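Local coordinates for fucolectin-related protein (Streptococcus pneumoniae, PDB 2WMF) that hydrolyses host carbohydrate antigens, probably those of the blood groups, through the catalytic module of a family 98 glycoside hydrolase, at residues W245-E249 with K250-N254; F352-L356 with Y357-E361; F498-S501 with K502-K505; A512-I515 with S516-S520. One frame throughout, in Å; residues are numbered along the deposited sequence.

Contact 1: residues W245-E249 with K250-N254; sequences WKWWE and KHYTN
The backbone of Trp247 and Trp248 meets that of His251 and Tyr252 in a Schellman motif, which closes the short helix 245-249 that follows the seventh strand of the eight-stranded parallel barrel. Three features identify it: His251 has a positive phi, its N reaches Trp248 O at 3.0 Å, and Tyr252 N reaches back five residues to Trp247 O, also at 3.0 Å. One residue earlier, Lys250 N still makes the regular helical bond to Lys246 O (2.9 Å). The reversal carries Tyr252 over the indole of Trp247, which its first torsion (chi1 -155°, CG anti to the backbone N) turns toward residues 252-253. A CH-pi contact results, with Tyr252 CB lying over the face at 3.4 Å from the centroid of the Trp247 five-membered ring. The phenol then presents its edge, through CD2, to the same face in a T-shaped pair with the planes at 72°. Lys250 CB sits over the centre of the Tyr252 ring, and NZ of that lysine bonds to Thr362. The indole is held in its own plane as well: Trp247 NE1 donates to Thr253 O at 2.9 Å, nearly straight at 164° and on a lone pair of the carbonyl.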
loop_
_atom_site.group_PDB
_atom_site.type_symbol
_atom_site.label_atom_id
_atom_site.label_comp_id
_atom_site.label_asym_id
_atom_site.label_seq_id
_atom_site.Cartn_x
_atom_site.Cartn_y
_atom_site.Cartn_z
ATOM N N TRP A 245 10.440 -4.367 5.181
ATOM C CA TRP A 245 11.643 -3.969 5.934
ATOM C C TRP A 245 11.267 -3.150 7.178
ATOM O O TRP A 245 12.067 -3.047 8.119
ATOM C CB TRP A 245 12.631 -3.167 5.069
ATOM C CG TRP A 245 13.570 -3.953 4.208
ATOM C CD1 TRP A 245 13.485 -4.172 2.863
ATOM C CD2 TRP A 245 14.794 -4.566 4.633
ATOM N NE1 TRP A 245 14.558 -4.900 2.430
ATOM C CE2 TRP A 245 15.402 -5.131 3.483
ATOM C CE3 TRP A 245 15.443 -4.676 5.855
ATOM C CZ2 TRP A 245 16.611 -5.849 3.537
ATOM C CZ3 TRP A 245 16.667 -5.371 5.908
ATOM C CH2 TRP A 245 17.217 -5.959 4.748
ATOM N N LYS A 246 10.068 -2.551 7.206
ATOM C CA LYS A 246 9.624 -1.870 8.461
ATOM C C LYS A 246 9.736 -2.825 9.674
ATOM O O LYS A 246 10.016 -2.371 10.822
ATOM C CB LYS A 246 8.223 -1.279 8.341
ATOM C CG LYS A 246 7.046 -2.273 8.408
ATOM C CD LYS A 246 5.699 -1.573 8.491
ATOM C CE LYS A 246 5.400 -0.687 7.302
ATOM N NZ LYS A 246 5.366 -1.383 5.982
ATOM N N TRP A 247 9.467 -4.105 9.430
ATOM C CA TRP A 247 9.446 -5.094 10.504
ATOM C C TRP A 247 10.865 -5.188 11.135
ATOM O O TRP A 247 11.031 -5.220 12.374
ATOM C CB TRP A 247 8.926 -6.453 9.999
ATOM C CG TRP A 247 8.306 -7.337 11.037
ATOM C CD1 TRP A 247 8.869 -8.422 11.598
ATOM C CD2 TRP A 247 6.987 -7.238 11.588
ATOM N NE1 TRP A 247 7.995 -9.037 12.484
ATOM C CE2 TRP A 247 6.838 -8.294 12.522
ATOM C CE3 TRP A 247 5.903 -6.370 11.374
ATOM C CZ2 TRP A 247 5.636 -8.516 13.209
ATOM C CZ3 TRP A 247 4.731 -6.586 12.080
ATOM C CH2 TRP A 247 4.608 -7.627 12.987
ATOM N N TRP A 248 11.873 -5.184 10.271
ATOM C CA TRP A 248 13.317 -5.147 10.664
ATOM C C TRP A 248 13.659 -3.828 11.348
ATOM O O TRP A 248 14.327 -3.812 12.383
ATOM C CB TRP A 248 14.174 -5.337 9.419
ATOM C CG TRP A 248 15.654 -5.355 9.679
ATOM C CD1 TRP A 248 16.424 -6.436 10.027
ATOM C CD2 TRP A 248 16.526 -4.240 9.592
ATOM N NE1 TRP A 248 17.739 -6.039 10.168
ATOM C CE2 TRP A 248 17.823 -4.699 9.893
ATOM C CE3 TRP A 248 16.347 -2.888 9.270
ATOM C CZ2 TRP A 248 18.925 -3.867 9.900
ATOM C CZ3 TRP A 248 17.465 -2.057 9.266
ATOM C CH2 TRP A 248 18.739 -2.555 9.597
ATOM N N GLU A 249 13.170 -2.711 10.811
ATOM C CA GLU A 249 13.450 -1.386 11.407
ATOM C C GLU A 249 12.940 -1.308 12.867
ATOM O O GLU A 249 13.569 -0.665 13.717
ATOM C CB GLU A 249 12.834 -0.274 10.559
ATOM C CG GLU A 249 13.464 -0.109 9.152
ATOM C CD GLU A 249 14.835 0.569 9.149
ATOM O OE1 GLU A 249 15.289 1.054 10.226
ATOM O OE2 GLU A 249 15.440 0.616 8.017
ATOM N N LYS A 250 11.796 -1.948 13.121
ATOM C CA LYS A 250 11.154 -2.016 14.461
ATOM C C LYS A 250 11.821 -2.988 15.419
ATOM O O LYS A 250 11.449 -3.043 16.618
ATOM C CB LYS A 250 9.682 -2.406 14.300
ATOM C CG LYS A 250 8.858 -1.323 13.638
ATOM C CD LYS A 250 8.673 -0.048 14.462
ATOM C CE LYS A 250 7.804 -0.175 15.699
ATOM N NZ LYS A 250 7.713 1.137 16.455
ATOM N N HIS A 251 12.768 -3.765 14.892
ATOM C CA HIS A 251 13.457 -4.858 15.613
ATOM C C HIS A 251 12.499 -6.028 15.940
ATOM O O HIS A 251 12.721 -6.813 16.894
ATOM C CB HIS A 251 14.130 -4.371 16.919
ATOM C CG HIS A 251 15.072 -3.212 16.763
ATOM N ND1 HIS A 251 15.654 -2.601 17.849
ATOM C CD2 HIS A 251 15.500 -2.523 15.678
ATOM C CE1 HIS A 251 16.419 -1.600 17.443
ATOM N NE2 HIS A 251 16.370 -1.544 16.127
ATOM N N TYR A 252 11.434 -6.185 15.152
ATOM C CA TYR A 252 10.523 -7.272 15.323
ATOM C C TYR A 252 11.045 -8.532 14.650
ATOM O O TYR A 252 11.825 -8.462 13.714
ATOM C CB TYR A 252 9.146 -6.888 14.768
ATOM C CG TYR A 252 8.414 -5.770 15.456
ATOM C CD1 TYR A 252 8.760 -5.340 16.727
ATOM C CD2 TYR A 252 7.294 -5.194 14.867
ATOM C CE1 TYR A 252 8.044 -4.342 17.357
ATOM C CE2 TYR A 252 6.572 -4.207 15.490
ATOM C CZ TYR A 252 6.964 -3.791 16.744
ATOM O OH TYR A 252 6.265 -2.821 17.387
ATOM N N THR A 253 10.569 -9.681 15.120
ATOM C CA THR A 253 11.016 -11.003 14.660
ATOM C C THR A 253 9.805 -11.906 14.363
ATOM O O THR A 253 8.903 -11.493 13.634
ATOM C CB THR A 253 12.058 -11.587 15.632
ATOM O OG1 THR A 253 11.513 -11.620 16.954
ATOM C CG2 THR A 253 13.313 -10.736 15.578
ATOM N N ASN A 254 9.710 -13.087 14.967
ATOM C CA ASN A 254 8.506 -13.909 14.806
ATOM C C ASN A 254 7.277 -13.166 15.316
ATOM O O ASN A 254 7.373 -12.328 16.230
ATOM C CB ASN A 254 8.688 -15.232 15.549
ATOM C CG ASN A 254 7.723 -16.308 15.101
ATOM O OD1 ASN A 254 6.939 -16.113 14.167
ATOM N ND2 ASN A 254 7.765 -17.448 15.781
#

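Contact 2: residues F352-L356 with Y357-E361; sequences FYQGL and YSNDE
Different first torsions bring the rings of Tyr353 and Tyr357 side by side: Tyr353 places CG beside its backbone N (chi1 -62°), whereas Tyr357 wedges CG between N and the carbonyl carbon (chi1 69°). The phenols point the same way and form an offset edge-to-face pair, with planes at 64° and centroids 5.2 Å apart. The edge belongs to Tyr353, whose CD1 meets Tyr357 CZ at 3.5 Å. The turn beneath is gathered on one oxygen, Tyr353 O, which accepts from Leu356 N, from Tyr357 N at 3.0 Å and from Ser358 N at 3.2 Å. The first of these bonds closes a type II beta turn, and Gly355 occupies its positive-phi position. Gln354, bent at chi2, lets NE2 make a weak bond to Asn359 O. Glu361 crosses Tyr353 at about a right angle, with OE2 3.5 Å from CD2 of that ring. A water joins the two residues, donating to Glu361 OE2 and accepting from Tyr353 N, each at 2.9 Å; Lys184 forms a salt bridge with the same carboxylate. In the fold, this loop between strands 337-340 and 376-377 lies against helix 219-231, where Ser224 bonds Tyr353 OH, while Leu356 packs on helix 406-413.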
loop_
_atom_site.group_PDB
_atom_site.type_symbol
_atom_site.label_atom_id
_atom_site.label_comp_id
_atom_site.label_asym_id
_atom_site.label_seq_id
_atom_site.Cartn_x
_atom_site.Cartn_y
_atom_site.Cartn_z
ATOM N N PHE A 352 -0.287 15.513 16.094
ATOM C CA PHE A 352 -1.564 15.841 15.497
ATOM C C PHE A 352 -2.528 14.651 15.487
ATOM O O PHE A 352 -3.716 14.837 15.702
ATOM C CB PHE A 352 -1.392 16.393 14.073
ATOM C CG PHE A 352 -2.690 16.846 13.444
ATOM C CD1 PHE A 352 -3.285 18.080 13.794
ATOM C CD2 PHE A 352 -3.334 16.047 12.528
ATOM C CE1 PHE A 352 -4.479 18.473 13.204
ATOM C CE2 PHE A 352 -4.519 16.427 11.956
ATOM C CZ PHE A 352 -5.099 17.646 12.271
ATOM N N TYR A 353 -2.037 13.456 15.135
ATOM C CA TYR A 353 -2.950 12.348 14.899
ATOM C C TYR A 353 -3.349 11.598 16.187
ATOM O O TYR A 353 -4.289 10.779 16.190
ATOM C CB TYR A 353 -2.348 11.391 13.867
ATOM C CG TYR A 353 -2.154 12.086 12.528
ATOM C CD1 TYR A 353 -3.206 12.180 11.623
ATOM C CD2 TYR A 353 -0.951 12.684 12.183
ATOM C CE1 TYR A 353 -3.052 12.821 10.404
ATOM C CE2 TYR A 353 -0.794 13.354 10.968
ATOM C CZ TYR A 353 -1.850 13.436 10.099
ATOM O OH TYR A 353 -1.669 14.063 8.894
ATOM N N GLN A 354 -2.682 11.924 17.286
ATOM C CA GLN A 354 -3.049 11.352 18.614
ATOM C C GLN A 354 -4.465 11.773 18.992
ATOM O O GLN A 354 -4.901 12.915 18.737
ATOM C CB GLN A 354 -2.082 11.860 19.654
ATOM C CG GLN A 354 -0.670 11.450 19.419
ATOM C CD GLN A 354 -0.365 10.075 19.934
ATOM O OE1 GLN A 354 -1.170 9.458 20.644
ATOM N NE2 GLN A 354 0.825 9.583 19.602
ATOM N N GLY A 355 -5.227 10.860 19.567
ATOM C CA GLY A 355 -6.626 11.144 19.846
ATOM C C GLY A 355 -7.594 11.146 18.712
ATOM O O GLY A 355 -8.800 11.151 18.934
ATOM N N LEU A 356 -7.074 11.140 17.483
ATOM C CA LEU A 356 -7.906 11.110 16.293
ATOM C C LEU A 356 -7.879 9.744 15.702
ATOM O O LEU A 356 -8.854 8.985 15.825
ATOM C CB LEU A 356 -7.476 12.175 15.234
ATOM C CG LEU A 356 -7.748 13.603 15.608
ATOM C CD1 LEU A 356 -7.013 14.545 14.620
ATOM C CD2 LEU A 356 -9.280 13.822 15.709
ATOM N N TYR A 357 -6.755 9.367 15.092
ATOM C CA TYR A 357 -6.754 8.108 14.408
ATOM C C TYR A 357 -5.468 7.345 14.247
ATOM O O TYR A 357 -5.471 6.263 13.655
ATOM C CB TYR A 357 -7.445 8.253 13.096
ATOM C CG TYR A 357 -6.805 9.076 11.991
ATOM C CD1 TYR A 357 -5.784 8.571 11.209
ATOM C CD2 TYR A 357 -7.322 10.317 11.645
ATOM C CE1 TYR A 357 -5.240 9.331 10.143
ATOM C CE2 TYR A 357 -6.789 11.066 10.568
ATOM C CZ TYR A 357 -5.783 10.538 9.820
ATOM O OH TYR A 357 -5.309 11.248 8.745
ATOM N N SER A 358 -4.373 7.872 14.785
ATOM C CA SER A 358 -3.151 7.086 14.885
ATOM C C SER A 358 -2.440 7.453 16.180
ATOM O O SER A 358 -2.020 8.615 16.376
ATOM C CB SER A 358 -2.177 7.319 13.709
ATOM O OG SER A 358 -0.998 6.526 13.900
ATOM N N ASN A 359 -2.267 6.437 17.030
ATOM C CA ASN A 359 -1.490 6.568 18.263
ATOM C C ASN A 359 0.011 6.415 18.001
ATOM O O ASN A 359 0.840 6.683 18.892
ATOM C CB ASN A 359 -1.926 5.507 19.300
ATOM C CG ASN A 359 -3.395 5.631 19.753
ATOM O OD1 ASN A 359 -4.047 4.608 20.051
ATOM N ND2 ASN A 359 -3.897 6.858 19.855
ATOM N N ASP A 360 0.386 5.958 16.789
ATOM C CA ASP A 360 1.763 5.546 16.540
ATOM C C ASP A 360 2.110 5.690 15.059
ATOM O O ASP A 360 1.857 4.783 14.247
ATOM C CB ASP A 360 1.958 4.077 16.924
ATOM C CG ASP A 360 3.406 3.605 16.782
ATOM O OD1 ASP A 360 4.300 4.383 16.384
ATOM O OD2 ASP A 360 3.633 2.398 17.036
ATOM N N GLU A 361 2.684 6.834 14.719
ATOM C CA GLU A 361 3.052 7.132 13.323
ATOM C C GLU A 361 4.270 6.346 12.834
ATOM O O GLU A 361 4.629 6.443 11.659
ATOM C CB GLU A 361 3.224 8.606 13.082
ATOM C CG GLU A 361 1.964 9.449 13.078
ATOM C CD GLU A 361 2.214 10.738 12.342
ATOM O OE1 GLU A 361 2.314 10.665 11.089
ATOM O OE2 GLU A 361 2.325 11.776 13.029
HETATM O O HOH W 1 0.660 12.423 15.324
#

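Contact 3: residues F498-S501 with K502-K505; sequences FDAS and KSWK
Ser503 approaches the flat carbonyl of Ala500 twice: its OG lies in the carbonyl plane, on a lone pair of Ala500 O at 2.9 Å, whereas its backbone N comes to the same oxygen from above, 62° out of the plane, at 3.0 Å. Such a steep approach accompanies the 3-10 turn that includes Ala500 and Ser501; a type II beta turn spans Lys502 to Lys505. Ser503 can direct both its N-H and its O-H at one acceptor because its OG is swung beside its own N, with chi1 -65°. Asp499 O is met in a similar way, with Lys502 N above the carbonyl plane at 2.8 Å and Lys502 CB close by, so two successive i+3 to i hydrogen bonds define the 3-10 turn. In the second turn Lys505 N returns to Lys502 O at 3.0 Å, and Lys505 then takes the N-cap position of helix 506-517. Trp504, at the positive-phi corner, meets the rings of Trp54 and Trp55 and thereby ties this surface loop to the barrel domain. The two turns are also joined through a water, which donates to Ser501 O at 2.8 Å and to Ser503 O at 2.7 Å and accepts from Lys505 NZ at 3.1 Å.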
loop_
_atom_site.group_PDB
_atom_site.type_symbol
_atom_site.label_atom_id
_atom_site.label_comp_id
_atom_site.label_asym_id
_atom_site.label_seq_id
_atom_site.Cartn_x
_atom_site.Cartn_y
_atom_site.Cartn_z
ATOM N N PHE A 498 21.978 -14.606 9.025
ATOM C CA PHE A 498 21.079 -13.907 8.087
ATOM C C PHE A 498 21.083 -12.396 8.345
ATOM O O PHE A 498 20.132 -11.700 7.991
ATOM C CB PHE A 498 19.644 -14.457 8.172
ATOM C CG PHE A 498 19.552 -15.901 7.854
ATOM C CD1 PHE A 498 19.693 -16.335 6.541
ATOM C CD2 PHE A 498 19.473 -16.859 8.871
ATOM C CE1 PHE A 498 19.658 -17.691 6.236
ATOM C CE2 PHE A 498 19.409 -18.235 8.557
ATOM C CZ PHE A 498 19.522 -18.635 7.261
ATOM N N ASP A 499 22.163 -11.866 8.920
ATOM C CA ASP A 499 22.229 -10.428 9.205
ATOM C C ASP A 499 22.056 -9.595 7.929
ATOM O O ASP A 499 22.477 -10.014 6.834
ATOM C CB ASP A 499 23.548 -10.090 9.854
ATOM C CG ASP A 499 23.633 -10.559 11.305
ATOM O OD1 ASP A 499 24.711 -10.256 11.893
ATOM O OD2 ASP A 499 22.672 -11.197 11.840
ATOM N N ALA A 500 21.408 -8.441 8.085
ATOM C CA ALA A 500 21.152 -7.507 6.978
ATOM C C ALA A 500 22.448 -6.991 6.351
ATOM O O ALA A 500 22.446 -6.557 5.195
ATOM C CB ALA A 500 20.267 -6.338 7.456
ATOM N N SER A 501 23.578 -7.134 7.056
ATOM C CA SER A 501 24.870 -6.835 6.428
ATOM C C SER A 501 25.164 -7.788 5.238
ATOM O O SER A 501 26.065 -7.509 4.433
ATOM C CB SER A 501 26.010 -6.875 7.431
ATOM O OG SER A 501 26.193 -8.184 7.871
ATOM N N LYS A 502 24.405 -8.890 5.135
ATOM C CA LYS A 502 24.550 -9.821 4.024
ATOM C C LYS A 502 23.473 -9.641 2.943
ATOM O O LYS A 502 23.311 -10.523 2.078
ATOM C CB LYS A 502 24.522 -11.259 4.535
ATOM C CG LYS A 502 25.527 -11.577 5.635
ATOM C CD LYS A 502 26.927 -11.276 5.222
ATOM C CE LYS A 502 27.928 -11.733 6.304
ATOM N NZ LYS A 502 29.256 -11.130 5.931
ATOM N N SER A 503 22.741 -8.525 3.001
ATOM C CA SER A 503 21.881 -8.124 1.876
ATOM C C SER A 503 22.731 -8.122 0.593
ATOM O O SER A 503 23.893 -7.680 0.609
ATOM C CB SER A 503 21.312 -6.709 2.052
ATOM O OG SER A 503 20.436 -6.594 3.137
ATOM N N TRP A 504 22.183 -8.644 -0.500
ATOM C CA TRP A 504 22.865 -8.662 -1.791
ATOM C C TRP A 504 24.070 -9.646 -1.810
ATOM O O TRP A 504 24.832 -9.641 -2.783
ATOM C CB TRP A 504 23.279 -7.269 -2.316
ATOM C CG TRP A 504 22.199 -6.237 -2.268
ATOM C CD1 TRP A 504 22.208 -5.096 -1.532
ATOM C CD2 TRP A 504 20.937 -6.262 -2.949
ATOM N NE1 TRP A 504 21.057 -4.409 -1.716
ATOM C CE2 TRP A 504 20.245 -5.096 -2.572
ATOM C CE3 TRP A 504 20.338 -7.138 -3.856
ATOM C CZ2 TRP A 504 18.955 -4.782 -3.066
ATOM C CZ3 TRP A 504 19.072 -6.815 -4.358
ATOM C CH2 TRP A 504 18.395 -5.661 -3.952
ATOM N N LYS A 505 24.171 -10.513 -0.804
ATOM C CA LYS A 505 25.230 -11.533 -0.707
ATOM C C LYS A 505 24.653 -12.954 -0.599
ATOM O O LYS A 505 23.435 -13.139 -0.533
ATOM C CB LYS A 505 26.158 -11.205 0.483
ATOM C CG LYS A 505 26.813 -9.837 0.388
ATOM C CD LYS A 505 27.773 -9.585 1.537
ATOM C CE LYS A 505 28.645 -8.335 1.352
ATOM N NZ LYS A 505 27.905 -7.038 1.132
HETATM O O HOH W 2 25.213 -5.983 2.188
#

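Contact 4: residues A512-I515 with S516-S520; sequences ANWI and SKNYS
Trp514 and Asn518 are stacked flat at the C-terminal end of helix 506-517, the indole and amide planes being only 6° apart although the two side chains run across each other. The overlap has two parts. Asn518 CB makes a CH-pi contact 3.5 Å from the centroid of the six-membered ring, and the amide carbon CG lies over the pyrrole side, 3.3 Å from Trp514 NE1. The amide cannot turn freely, because ND2 donates to Trp514 O at 3.0 Å, in the carbonyl plane and on a lone pair; that bond also lies within 9° of the amide plane. The same carbonyl accepts from Lys517 N, which comes from well above its plane. Ser516 holds OG between N and the carbonyl carbon (chi1 73°), from where it donates to Asn513 O at 2.8 Å; OG also bonds to Asn302. Asn513 O also accepts a hydrogen bond from a water 3.2 Å away, which in turn accepts from Lys517 NZ at 2.7 Å. The side chain of Tyr519 runs at about a right angle to that of Trp514 and touches it only lightly, Tyr519 CB lying near CZ3. Its ring instead receives Ile515 CG2 at the edge, 3.8 Å from CD2, while its hydroxyl reaches Glu272. As the chain leaves the helix, Ser520 N bonds to Ile515 O at 2.9 Å, nearly in line with the C=O.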
loop_
_atom_site.group_PDB
_atom_site.type_symbol
_atom_site.label_atom_id
_atom_site.label_comp_id
_atom_site.label_asym_id
_atom_site.label_seq_id
_atom_site.Cartn_x
_atom_site.Cartn_y
_atom_site.Cartn_z
ATOM N N ALA A 512 16.498 -16.947 0.456
ATOM C CA ALA A 512 15.561 -16.957 -0.718
ATOM C C ALA A 512 15.324 -18.421 -1.195
ATOM O O ALA A 512 14.209 -18.817 -1.577
ATOM C CB ALA A 512 16.097 -16.087 -1.855
ATOM N N ASN A 513 16.387 -19.216 -1.187
ATOM C CA ASN A 513 16.304 -20.603 -1.600
ATOM C C ASN A 513 15.416 -21.393 -0.621
ATOM O O ASN A 513 14.524 -22.160 -1.019
ATOM C CB ASN A 513 17.727 -21.206 -1.702
ATOM C CG ASN A 513 18.537 -20.668 -2.877
ATOM O OD1 ASN A 513 17.991 -20.150 -3.865
ATOM N ND2 ASN A 513 19.869 -20.783 -2.766
ATOM N N TRP A 514 15.642 -21.179 0.686
ATOM C CA TRP A 514 14.833 -21.816 1.711
ATOM C C TRP A 514 13.356 -21.439 1.508
ATOM O O TRP A 514 12.443 -22.282 1.624
ATOM C CB TRP A 514 15.336 -21.399 3.110
ATOM C CG TRP A 514 14.621 -22.114 4.201
ATOM C CD1 TRP A 514 14.984 -23.321 4.750
ATOM C CD2 TRP A 514 13.408 -21.726 4.841
ATOM N NE1 TRP A 514 14.083 -23.705 5.695
ATOM C CE2 TRP A 514 13.098 -22.753 5.790
ATOM C CE3 TRP A 514 12.548 -20.614 4.734
ATOM C CZ2 TRP A 514 11.976 -22.708 6.587
ATOM C CZ3 TRP A 514 11.414 -20.590 5.528
ATOM C CH2 TRP A 514 11.137 -21.629 6.448
ATOM N N ILE A 515 13.109 -20.160 1.257
ATOM C CA ILE A 515 11.737 -19.682 1.027
ATOM C C ILE A 515 11.094 -20.463 -0.107
ATOM O O ILE A 515 9.941 -20.887 -0.002
ATOM C CB ILE A 515 11.722 -18.123 0.764
ATOM C CG1 ILE A 515 11.882 -17.381 2.108
ATOM C CG2 ILE A 515 10.422 -17.684 0.044
ATOM C CD1 ILE A 515 12.145 -15.815 1.958
ATOM N N SER A 516 11.809 -20.629 -1.200
ATOM C CA SER A 516 11.219 -21.286 -2.381
ATOM C C SER A 516 10.875 -22.760 -2.176
ATOM O O SER A 516 10.067 -23.313 -2.926
ATOM C CB SER A 516 12.124 -21.147 -3.617
ATOM O OG SER A 516 13.285 -21.976 -3.528
ATOM N N LYS A 517 11.496 -23.389 -1.167
ATOM C CA LYS A 517 11.278 -24.799 -0.890
ATOM C C LYS A 517 10.512 -25.106 0.383
ATOM O O LYS A 517 10.100 -26.274 0.616
ATOM C CB LYS A 517 12.622 -25.498 -0.843
ATOM C CG LYS A 517 13.447 -25.381 -2.113
ATOM C CD LYS A 517 12.888 -26.297 -3.194
ATOM C CE LYS A 517 13.739 -26.278 -4.464
ATOM N NZ LYS A 517 14.026 -24.869 -4.961
ATOM N N ASN A 518 10.311 -24.101 1.235
ATOM C CA ASN A 518 9.635 -24.320 2.524
ATOM C C ASN A 518 8.412 -23.408 2.536
ATOM O O ASN A 518 7.313 -23.845 2.177
ATOM C CB ASN A 518 10.571 -24.040 3.686
ATOM C CG ASN A 518 11.692 -25.058 3.783
ATOM O OD1 ASN A 518 11.600 -25.976 4.609
ATOM N ND2 ASN A 518 12.720 -24.917 2.956
ATOM N N TYR A 519 8.604 -22.162 2.936
ATOM C CA TYR A 519 7.493 -21.205 3.001
ATOM C C TYR A 519 6.566 -21.234 1.786
ATOM O O TYR A 519 5.335 -21.340 1.937
ATOM C CB TYR A 519 8.069 -19.806 3.262
ATOM C CG TYR A 519 7.080 -18.661 3.112
ATOM C CD1 TYR A 519 5.892 -18.667 3.815
ATOM C CD2 TYR A 519 7.410 -17.523 2.405
ATOM C CE1 TYR A 519 4.972 -17.605 3.729
ATOM C CE2 TYR A 519 6.503 -16.465 2.309
ATOM C CZ TYR A 519 5.278 -16.503 2.959
ATOM O OH TYR A 519 4.372 -15.449 2.871
ATOM N N SER A 520 7.129 -21.212 0.567
ATOM C CA SER A 520 6.278 -21.062 -0.609
ATOM C C SER A 520 5.584 -22.346 -1.077
ATOM O O SER A 520 4.651 -22.288 -1.876
ATOM C CB SER A 520 7.066 -20.476 -1.779
ATOM O OG SER A 520 7.480 -19.174 -1.454
HETATM O O HOH W 3 15.994 -23.631 -3.503
#

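How the contacts relate
Contacts 1, 2 and 4 are partly buried, whereas contact 3 lies at the surface. Contacts 1 and 4 both lie at helix ends: contact 1 ends in a Schellman motif accompanied by an edge-to-face ring pair, while contact 4 has Asn518 ND2 bonded to Trp514 O and its amide stacked on the indole. Contacts 3 and 4 bracket helix 506-517, at its N-cap and C-terminal end, with centres about 17 Å apart. Contact 3 touches contact 1 directly: Ala500 CB packs 3.7 Å from Trp248 NE1, and Ser503 also meets Trp245. Contact 2, which combines aromatic packing with a carboxylate and a water, is far from contacts 3 and 4 (centres about 34 and 38 Å away) but comes within about 4 Å of contact 1 at the nearest atoms, without touching.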